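Local coordinates for endoglucanase, glycoside hydrolase family 5 protein (Cytophaga hutchinsonii, PDB 5IHS) that hydrolyses internal beta-1,4-glucosidic bonds of cellulose, as an endoglucanase built on a TIM barrel, and probably works in the periplasm, at residues Asn152-Val157 with Ile190-Thr195. Numbering follows the deposited sequence.
Sequences NIIYEV and IIVVGT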
ATOM      1  N   ASN A 152      13.259  -2.116   4.695  1.00  8.79           N
ATOM      2  CA  ASN A 152      12.011  -1.367   4.821  1.00  8.24           C
ATOM      3  C   ASN A 152      11.161  -1.398   3.554  1.00  7.12           C
ATOM      4  O   ASN A 152       9.972  -1.077   3.628  1.00  7.36           O
ATOM      5  CB  ASN A 152      12.327   0.106   5.102  1.00  8.16           C
ATOM      6  CG  ASN A 152      13.280   0.297   6.255  1.00  8.47           C
ATOM      7  OD1 ASN A 152      14.429  -0.160   6.208  1.00  8.97           O
ATOM      8  ND2 ASN A 152      12.838   1.032   7.281  1.00  8.68           N
ATOM      9  N   ILE A 153      11.752  -1.708   2.403  1.00  7.80           N
ATOM     10  CA  ILE A 153      11.141  -1.432   1.102  1.00  8.08           C
ATOM     11  C   ILE A 153      10.179  -2.539   0.691  1.00  7.40           C
ATOM     12  O   ILE A 153      10.539  -3.721   0.693  1.00  8.01           O
ATOM     13  CB  ILE A 153      12.228  -1.293   0.025  1.00  9.90           C
ATOM     14  CG1 ILE A 153      13.366  -0.346   0.448  1.00 11.50           C
ATOM     15  CG2 ILE A 153      11.595  -0.931  -1.324  1.00 10.63           C
ATOM     16  CD1 ILE A 153      12.940   1.061   0.668  1.00 11.66           C
ATOM     17  N   ILE A 154       8.993  -2.131   0.240  1.00  7.12           N
ATOM     18  CA  ILE A 154       8.016  -2.967  -0.452  1.00  7.05           C
ATOM     19  C   ILE A 154       7.678  -2.251  -1.759  1.00  6.45           C
ATOM     20  O   ILE A 154       7.410  -1.046  -1.753  1.00  7.62           O
ATOM     21  CB  ILE A 154       6.743  -3.140   0.407  1.00  7.01           C
ATOM     22  CG1 ILE A 154       7.080  -3.801   1.752  1.00  8.00           C
ATOM     23  CG2 ILE A 154       5.676  -3.928  -0.349  1.00  7.66           C
ATOM     24  CD1 ILE A 154       5.990  -3.640   2.794  1.00  8.97           C
ATOM     25  N   TYR A 155       7.726  -2.970  -2.883  1.00  6.64           N
ATOM     26  CA  TYR A 155       7.423  -2.382  -4.182  1.00  6.58           C
ATOM     27  C   TYR A 155       5.997  -2.726  -4.594  1.00  6.63           C
ATOM     28  O   TYR A 155       5.558  -3.863  -4.420  1.00  8.80           O
ATOM     29  CB  TYR A 155       8.374  -2.902  -5.258  1.00  7.32           C
ATOM     30  CG  TYR A 155       9.836  -2.705  -4.950  1.00  7.31           C
ATOM     31  CD1 TYR A 155      10.487  -1.531  -5.286  1.00  7.96           C
ATOM     32  CD2 TYR A 155      10.572  -3.701  -4.334  1.00  7.79           C
ATOM     33  CE1 TYR A 155      11.835  -1.357  -5.013  1.00  9.16           C
ATOM     34  CE2 TYR A 155      11.922  -3.539  -4.060  1.00  8.35           C
ATOM     35  CZ  TYR A 155      12.547  -2.367  -4.402  1.00  8.93           C
ATOM     36  OH  TYR A 155      13.883  -2.166  -4.131  1.00 10.00           O
ATOM     37  N   GLU A 156       5.283  -1.763  -5.184  1.00  6.18           N
ATOM     38  CA  GLU A 156       3.924  -1.966  -5.690  1.00  6.05           C
ATOM     39  C   GLU A 156       3.910  -1.451  -7.129  1.00  6.10           C
ATOM     40  O   GLU A 156       3.900  -0.245  -7.383  1.00  6.52           O
ATOM     41  CB  GLU A 156       2.908  -1.277  -4.783  1.00  5.81           C
ATOM     42  CG  GLU A 156       1.483  -1.372  -5.302  1.00  6.44           C
ATOM     43  CD  GLU A 156       0.456  -0.714  -4.400  1.00  6.49           C
ATOM     44  OE1 GLU A 156       0.837  -0.041  -3.415  1.00  6.96           O
ATOM     45  OE2 GLU A 156      -0.765  -0.892  -4.683  1.00  6.62           O
ATOM     46  N   VAL A 157       3.948  -2.384  -8.088  1.00  6.14           N
ATOM     47  CA  VAL A 157       4.303  -2.033  -9.466  1.00  6.17           C
ATOM     48  C   VAL A 157       3.152  -1.542 -10.332  1.00  6.30           C
ATOM     49  O   VAL A 157       3.407  -0.988 -11.411  1.00  7.15           O
ATOM     50  CB  VAL A 157       5.028  -3.196 -10.172  1.00  7.60           C
ATOM     51  CG1 VAL A 157       6.330  -3.527  -9.442  1.00  8.29           C
ATOM     52  CG2 VAL A 157       4.141  -4.429 -10.303  1.00  8.65           C
ATOM     53  N   ILE A 190       9.715  -7.653  -0.950  1.00  7.72           N
ATOM     54  CA  ILE A 190       8.420  -8.022  -1.497  1.00  7.67           C
ATOM     55  C   ILE A 190       8.016  -7.092  -2.634  1.00  6.81           C
ATOM     56  O   ILE A 190       8.199  -5.869  -2.569  1.00  7.30           O
ATOM     57  CB  ILE A 190       7.381  -8.043  -0.365  1.00  8.14           C
ATOM     58  CG1 ILE A 190       7.683  -9.205   0.595  1.00  9.86           C
ATOM     59  CG2 ILE A 190       5.952  -8.155  -0.927  1.00  8.62           C
ATOM     60  CD1 ILE A 190       6.802  -9.282   1.800  1.00 11.04           C
ATOM     61  N   ILE A 191       7.416  -7.687  -3.663  1.00  6.71           N
ATOM     62  CA  ILE A 191       6.809  -6.967  -4.771  1.00  6.45           C
ATOM     63  C   ILE A 191       5.334  -7.351  -4.818  1.00  6.58           C
ATOM     64  O   ILE A 191       5.003  -8.543  -4.851  1.00  7.24           O
ATOM     65  CB  ILE A 191       7.509  -7.297  -6.103  1.00  7.13           C
ATOM     66  CG1 ILE A 191       9.009  -6.979  -6.030  1.00  7.92           C
ATOM     67  CG2 ILE A 191       6.841  -6.551  -7.237  1.00  8.47           C
ATOM     68  CD1 ILE A 191       9.809  -7.552  -7.195  1.00  8.75           C
ATOM     69  N   VAL A 192       4.461  -6.338  -4.820  1.00  6.24           N
ATOM     70  CA  VAL A 192       3.011  -6.521  -4.810  1.00  6.23           C
ATOM     71  C   VAL A 192       2.483  -6.122  -6.182  1.00  5.93           C
ATOM     72  O   VAL A 192       2.808  -5.037  -6.683  1.00  6.24           O
ATOM     73  CB  VAL A 192       2.328  -5.679  -3.715  1.00  6.96           C
ATOM     74  CG1 VAL A 192       0.851  -6.027  -3.631  1.00  7.41           C
ATOM     75  CG2 VAL A 192       3.022  -5.835  -2.351  1.00  7.85           C
ATOM     76  N   VAL A 193       1.655  -6.984  -6.778  1.00  5.98           N
ATOM     77  CA  VAL A 193       1.180  -6.827  -8.148  1.00  6.35           C
ATOM     78  C   VAL A 193      -0.338  -6.653  -8.174  1.00  6.06           C
ATOM     79  O   VAL A 193      -1.080  -7.502  -7.662  1.00  6.35           O
ATOM     80  CB  VAL A 193       1.590  -8.030  -9.017  1.00  6.74           C
ATOM     81  CG1 VAL A 193       1.108  -7.830 -10.455  1.00  7.37           C
ATOM     82  CG2 VAL A 193       3.097  -8.260  -8.966  1.00  7.20           C
ATOM     83  N   GLY A 194      -0.784  -5.569  -8.829  1.00  6.22           N
ATOM     84  CA  GLY A 194      -2.195  -5.278  -8.951  1.00  6.22           C
ATOM     85  C   GLY A 194      -2.945  -6.268  -9.817  1.00  5.75           C
ATOM     86  O   GLY A 194      -2.370  -7.031 -10.588  1.00  6.65           O
ATOM     87  N   THR A 195      -4.272  -6.241  -9.665  1.00  6.34           N
ATOM     88  CA  THR A 195      -5.150  -7.207 -10.307  1.00  6.54           C
ATOM     89  C   THR A 195      -6.284  -6.490 -11.055  1.00  6.51           C
ATOM     90  O   THR A 195      -6.514  -5.280 -10.903  1.00  6.77           O
ATOM     91  CB  THR A 195      -5.637  -8.262  -9.276  1.00  7.47           C
ATOM     92  OG1 THR A 195      -6.353  -7.636  -8.205  1.00  8.23           O
ATOM     93  CG2 THR A 195      -4.456  -9.079  -8.719  1.00  7.71           C
TER
HETATM   94  O   HOH W   1       9.769  -6.263   1.554  1.00  8.17           O
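Y155 and I191 pair as neighbours on two parallel strands, with E156 and V192 the next pair along. Three backbone hydrogen bonds join them: Y155 N to I190 O, nearly straight at 171° about the hydrogen, V192 N to Y155 O at 2.7 Å, and V157 N to V192 O at 3.2 Å, the longest of the three. Side-chain contact is more extensive on the face bearing Y155, V157, I191 and V193, where Y155 meets I191 and V157 meets both I191 and V193. There the ring carbon CD2 of Y155 lies 4.0 Å from CG1 of I191, and I191 CG2 reaches V157 CG1 at 3.8 Å; chi1 of -57° sets CG1 anti to the carbonyl carbon and CG2 anti to the backbone N. I191 thus touches the ring with one branch and the valine with the other, and an alanine in its place would probably open a gap there and leave the Y155 ring less firmly held. The ring's own strand contributes I153 CG2, 3.5 Å above the ring plane near its rim. On the other face, I154 CG2 touches V192 CG2 at 3.8 Å. The start of the pair is looser: I153 O and I190 N stand 4.3 Å apart, too far to bond directly, and a water bridges them, donating to the oxygen and accepting from the nitrogen. E156 extends its chain into the barrel interior, where its carboxylate forms a salt bridge with R85 and a hydrogen bond with T247. The strands are the barrel's fourth and fifth of eight, joined by helix 167-185 in a beta-alpha-beta crossover; that helix and helix 133-147 cover the Y155 face, while strands 119-125 and 215-221 continue the sheet.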